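Local coordinates for PA3566 protein (Pseudomonas aeruginosa, PDB 1X7V) that is of unknown function but belongs to the antibiotic biosynthesis monooxygenase family of the dimeric alpha-beta barrel clan, so it may have oxidoreductase activity, at residues L27-A38 with R69-F79. Numbering follows the deposited sequence.
Sequences LRALVAPSRAEA and RHQNTEHFLRF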
loop_
_atom_site.group_PDB
_atom_site.type_symbol
_atom_site.label_atom_id
_atom_site.label_comp_id
_atom_site.label_asym_id
_atom_site.label_seq_id
_atom_site.Cartn_x
_atom_site.Cartn_y
_atom_site.Cartn_z
ATOM N N LEU A 27 0.699 -7.704 3.545
ATOM C CA LEU A 27 1.205 -6.336 3.232
ATOM C C LEU A 27 2.733 -6.289 3.171
ATOM O O LEU A 27 3.331 -5.634 2.312
ATOM C CB LEU A 27 0.667 -5.315 4.247
ATOM C CG LEU A 27 -0.813 -5.030 4.233
ATOM C CD1 LEU A 27 -1.263 -4.165 5.419
ATOM C CD2 LEU A 27 -1.232 -4.383 2.856
ATOM N N ARG A 28 3.406 -7.006 4.061
ATOM C CA ARG A 28 4.890 -6.964 4.099
ATOM C C ARG A 28 5.481 -7.480 2.742
ATOM O O ARG A 28 6.519 -6.991 2.235
ATOM C CB ARG A 28 5.418 -7.788 5.255
ATOM C CG ARG A 28 5.355 -7.118 6.646
ATOM C CD ARG A 28 5.857 -8.131 7.680
ATOM N NE ARG A 28 5.969 -7.594 9.037
ATOM C CZ ARG A 28 6.983 -6.874 9.512
ATOM N NH1 ARG A 28 8.036 -6.568 8.769
ATOM N NH2 ARG A 28 6.957 -6.468 10.773
ATOM N N ALA A 29 4.767 -8.400 2.131
ATOM C CA ALA A 29 5.202 -9.047 0.891
ATOM C C ALA A 29 5.264 -8.044 -0.222
ATOM O O ALA A 29 6.014 -8.252 -1.223
ATOM C CB ALA A 29 4.261 -10.150 0.496
ATOM N N LEU A 30 4.460 -6.993 -0.094
ATOM C CA LEU A 30 4.425 -5.950 -1.152
ATOM C C LEU A 30 5.669 -5.060 -1.221
ATOM O O LEU A 30 5.960 -4.440 -2.268
ATOM C CB LEU A 30 3.185 -5.093 -0.969
ATOM C CG LEU A 30 1.877 -5.820 -1.291
ATOM C CD1 LEU A 30 0.663 -5.002 -0.842
ATOM C CD2 LEU A 30 1.789 -6.044 -2.741
ATOM N N VAL A 31 6.363 -4.914 -0.091
ATOM C CA VAL A 31 7.266 -3.804 0.059
ATOM C C VAL A 31 8.547 -3.884 -0.806
ATOM O O VAL A 31 8.848 -2.937 -1.552
ATOM C CB VAL A 31 7.546 -3.547 1.585
ATOM C CG1 VAL A 31 8.552 -2.402 1.770
ATOM C CG2 VAL A 31 6.240 -3.245 2.315
ATOM N N ALA A 32 9.307 -4.976 -0.700
ATOM C CA ALA A 32 10.561 -5.054 -1.432
ATOM C C ALA A 32 10.306 -4.977 -2.943
ATOM O O ALA A 32 10.982 -4.193 -3.634
ATOM C CB ALA A 32 11.319 -6.308 -1.084
ATOM N N PRO A 33 9.360 -5.768 -3.473
ATOM C CA PRO A 33 9.200 -5.687 -4.926
ATOM C C PRO A 33 8.678 -4.325 -5.373
ATOM O O PRO A 33 9.031 -3.846 -6.487
ATOM C CB PRO A 33 8.236 -6.822 -5.257
ATOM C CG PRO A 33 7.595 -7.176 -3.987
ATOM C CD PRO A 33 8.498 -6.811 -2.889
ATOM N N SER A 34 7.825 -3.705 -4.568
ATOM C CA SER A 34 7.294 -2.384 -4.943
ATOM C C SER A 34 8.381 -1.310 -4.937
ATOM O O SER A 34 8.442 -0.458 -5.834
ATOM C CB SER A 34 6.114 -1.988 -4.079
ATOM O OG SER A 34 4.995 -2.846 -4.235
ATOM N N ARG A 35 9.263 -1.344 -3.939
ATOM C CA ARG A 35 10.342 -0.363 -3.830
ATOM C C ARG A 35 11.280 -0.408 -5.066
ATOM O O ARG A 35 11.842 0.629 -5.468
ATOM C CB ARG A 35 11.165 -0.631 -2.574
ATOM C CG ARG A 35 10.560 -0.091 -1.325
ATOM C CD ARG A 35 11.353 -0.566 -0.092
ATOM N NE ARG A 35 10.763 0.028 1.099
ATOM C CZ ARG A 35 11.205 -0.184 2.330
ATOM N NH1 ARG A 35 12.285 -0.923 2.518
ATOM N NH2 ARG A 35 10.604 0.379 3.365
ATOM N N ALA A 36 11.406 -1.594 -5.678
ATOM C CA ALA A 36 12.288 -1.826 -6.816
ATOM C C ALA A 36 11.694 -1.278 -8.111
ATOM O O ALA A 36 12.420 -1.088 -9.094
ATOM C CB ALA A 36 12.567 -3.319 -6.958
ATOM N N GLU A 37 10.371 -1.068 -8.136
ATOM C CA GLU A 37 9.709 -0.681 -9.391
ATOM C C GLU A 37 10.182 0.679 -9.912
ATOM O O GLU A 37 10.417 1.595 -9.154
ATOM C CB GLU A 37 8.204 -0.637 -9.212
ATOM C CG GLU A 37 7.563 -1.958 -9.046
ATOM C CD GLU A 37 6.057 -1.774 -8.888
ATOM O OE1 GLU A 37 5.460 -1.222 -9.856
ATOM O OE2 GLU A 37 5.497 -2.149 -7.820
ATOM N N ALA A 38 10.287 0.778 -11.242
ATOM C CA ALA A 38 10.536 2.048 -11.913
ATOM C C ALA A 38 9.566 3.099 -11.370
ATOM O O ALA A 38 8.361 2.817 -11.209
ATOM C CB ALA A 38 10.303 1.897 -13.385
ATOM N N ARG A 69 1.382 1.189 -13.797
ATOM C CA ARG A 69 2.232 -0.001 -13.928
ATOM C C ARG A 69 2.310 -0.851 -12.620
ATOM O O ARG A 69 2.239 -2.074 -12.634
ATOM C CB ARG A 69 3.620 0.460 -14.356
ATOM C CG ARG A 69 3.737 1.003 -15.751
ATOM C CD ARG A 69 5.209 1.026 -16.196
ATOM N NE ARG A 69 6.040 1.826 -15.298
ATOM C CZ ARG A 69 6.230 3.140 -15.420
ATOM N NH1 ARG A 69 5.628 3.820 -16.401
ATOM N NH2 ARG A 69 6.999 3.789 -14.529
ATOM N N HIS A 70 2.478 -0.207 -11.482
ATOM C CA HIS A 70 2.450 -0.907 -10.199
ATOM C C HIS A 70 1.256 -1.861 -10.036
ATOM O O HIS A 70 1.407 -3.000 -9.576
ATOM C CB HIS A 70 2.519 0.123 -9.069
ATOM C CG HIS A 70 2.305 -0.430 -7.694
ATOM N ND1 HIS A 70 3.160 -1.337 -7.099
ATOM C CD2 HIS A 70 1.338 -0.166 -6.781
ATOM C CE1 HIS A 70 2.723 -1.606 -5.880
ATOM N NE2 HIS A 70 1.608 -0.922 -5.669
ATOM N N GLN A 71 0.089 -1.449 -10.502
ATOM C CA GLN A 71 -1.112 -2.291 -10.330
ATOM C C GLN A 71 -1.252 -3.456 -11.293
ATOM O O GLN A 71 -2.140 -4.346 -11.134
ATOM C CB GLN A 71 -2.342 -1.435 -10.427
ATOM C CG GLN A 71 -2.393 -0.429 -9.341
ATOM C CD GLN A 71 -3.522 0.468 -9.558
ATOM O OE1 GLN A 71 -4.697 0.042 -9.360
ATOM N NE2 GLN A 71 -3.237 1.716 -9.996
ATOM N N ASN A 72 -0.385 -3.472 -12.297
ATOM C CA ASN A 72 -0.349 -4.583 -13.202
ATOM C C ASN A 72 0.718 -5.585 -12.846
ATOM O O ASN A 72 0.858 -6.568 -13.526
ATOM C CB ASN A 72 -0.211 -4.057 -14.605
ATOM C CG ASN A 72 -1.485 -3.363 -15.051
ATOM O OD1 ASN A 72 -2.268 -3.945 -15.783
ATOM N ND2 ASN A 72 -1.756 -2.179 -14.512
ATOM N N THR A 73 1.443 -5.340 -11.750
ATOM C CA THR A 73 2.530 -6.223 -11.374
ATOM C C THR A 73 1.954 -7.459 -10.753
ATOM O O THR A 73 0.846 -7.438 -10.227
ATOM C CB THR A 73 3.549 -5.560 -10.382
ATOM O OG1 THR A 73 2.874 -5.180 -9.178
ATOM C CG2 THR A 73 4.178 -4.337 -10.997
ATOM N N GLU A 74 2.782 -8.500 -10.782
ATOM C CA GLU A 74 2.553 -9.801 -10.174
ATOM C C GLU A 74 2.341 -9.698 -8.669
ATOM O O GLU A 74 1.372 -10.204 -8.162
ATOM C CB GLU A 74 3.781 -10.645 -10.451
ATOM C CG GLU A 74 3.652 -12.115 -10.185
ATOM C CD GLU A 74 4.724 -12.980 -10.917
ATOM O OE1 GLU A 74 4.647 -14.231 -10.840
ATOM O OE2 GLU A 74 5.633 -12.425 -11.595
ATOM N N HIS A 75 3.246 -9.009 -7.980
ATOM C CA HIS A 75 3.137 -8.815 -6.529
ATOM C C HIS A 75 1.862 -8.094 -6.129
ATOM O O HIS A 75 1.162 -8.519 -5.191
ATOM C CB HIS A 75 4.413 -8.174 -5.898
ATOM C CG HIS A 75 4.802 -6.851 -6.477
ATOM N ND1 HIS A 75 5.477 -6.730 -7.671
ATOM C CD2 HIS A 75 4.668 -5.594 -5.987
ATOM C CE1 HIS A 75 5.693 -5.442 -7.922
ATOM N NE2 HIS A 75 5.200 -4.732 -6.919
ATOM N N PHE A 76 1.515 -7.042 -6.850
ATOM C CA PHE A 76 0.339 -6.310 -6.522
ATOM C C PHE A 76 -0.924 -7.159 -6.733
ATOM O O PHE A 76 -1.864 -7.141 -5.911
ATOM C CB PHE A 76 0.232 -5.060 -7.380
ATOM C CG PHE A 76 -1.000 -4.253 -7.087
ATOM C CD1 PHE A 76 -0.994 -3.321 -6.070
ATOM C CD2 PHE A 76 -2.178 -4.479 -7.803
ATOM C CE1 PHE A 76 -2.136 -2.560 -5.775
ATOM C CE2 PHE A 76 -3.344 -3.740 -7.499
ATOM C CZ PHE A 76 -3.317 -2.801 -6.488
ATOM N N LEU A 77 -0.975 -7.879 -7.845
ATOM C CA LEU A 77 -2.152 -8.719 -8.106
ATOM C C LEU A 77 -2.231 -9.923 -7.172
ATOM O O LEU A 77 -3.328 -10.335 -6.820
ATOM C CB LEU A 77 -2.217 -9.137 -9.555
ATOM C CG LEU A 77 -2.481 -7.984 -10.520
ATOM C CD1 LEU A 77 -2.394 -8.487 -11.944
ATOM C CD2 LEU A 77 -3.820 -7.259 -10.288
ATOM N N ARG A 78 -1.091 -10.454 -6.728
ATOM C CA ARG A 78 -1.100 -11.504 -5.697
ATOM C C ARG A 78 -1.719 -11.063 -4.357
ATOM O O ARG A 78 -2.351 -11.881 -3.649
ATOM C CB ARG A 78 0.293 -12.074 -5.451
ATOM C CG ARG A 78 0.727 -13.084 -6.502
ATOM C CD ARG A 78 1.972 -13.838 -6.050
ATOM N NE ARG A 78 3.090 -12.908 -5.845
ATOM C CZ ARG A 78 4.165 -12.801 -6.631
ATOM N NH1 ARG A 78 4.351 -13.601 -7.691
ATOM N NH2 ARG A 78 5.085 -11.897 -6.340
ATOM N N PHE A 79 -1.559 -9.787 -4.024
ATOM C CA PHE A 79 -2.173 -9.256 -2.825
ATOM C C PHE A 79 -3.712 -9.272 -2.987
ATOM O O PHE A 79 -4.463 -9.688 -2.066
ATOM C CB PHE A 79 -1.669 -7.859 -2.508
ATOM C CG PHE A 79 -2.387 -7.256 -1.380
ATOM C CD1 PHE A 79 -2.033 -7.586 -0.087
ATOM C CD2 PHE A 79 -3.511 -6.464 -1.596
ATOM C CE1 PHE A 79 -2.731 -7.080 0.994
ATOM C CE2 PHE A 79 -4.224 -5.963 -0.525
ATOM C CZ PHE A 79 -3.821 -6.269 0.789
HETATM O O HOH W 1 6.110 1.394 -12.160
#
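Running antiparallel to helix 74-79, with 9.5 Å between the two axes at closest approach, helix 27-36 brings Leu30 beside His75, while its C-terminal end meets His70. Just past that end, Glu37 holds both histidines through one oxygen. His70 ND1 donates to Glu37 OE2 at 2.6 Å, close to straight at 163° and onto the syn lone pair, with carboxylate and ring nearly coplanar. His75 NE2 reaches the same OE2 at 2.8 Å but from above the carboxylate plane, its ring turned steeply against it. Glutamate suits the place because its extended chain carries a carboxylate to two donors at once.

The His75 ring is sandwiched: Pro33 CB lies over the centre of one face, 3.6 Å from the ring centroid, in a CH-pi contact, and Thr73 OG1 sits over the rim of the other. A chi1 of 57° places CG between the backbone N and the carbonyl carbon, directing the imidazole at Glu37. Ser34, whose short side chain fits where the edges of the two imidazoles meet, donates from OG to Leu30 O at 2.7 Å. Thr73, the N-cap of helix 74-79, accepts from Phe76 N and donates to His70 O.

Farther along, the contact turns apolar, and branched leucine ends suit the flat Phe79 ring: Leu30 CD1 packs off-centre against it, and Leu27 CD2 comes within 3.6 Å of Phe79 CE1. Beneath, Leu27 rests on Leu45 and Met57, and His70 meets the rings of Tyr43 and Trp61; helices 20-36 and 64-71 thus lie on strands 40-47 and 54-61, while helix 74-80 packs alongside helix 20-36.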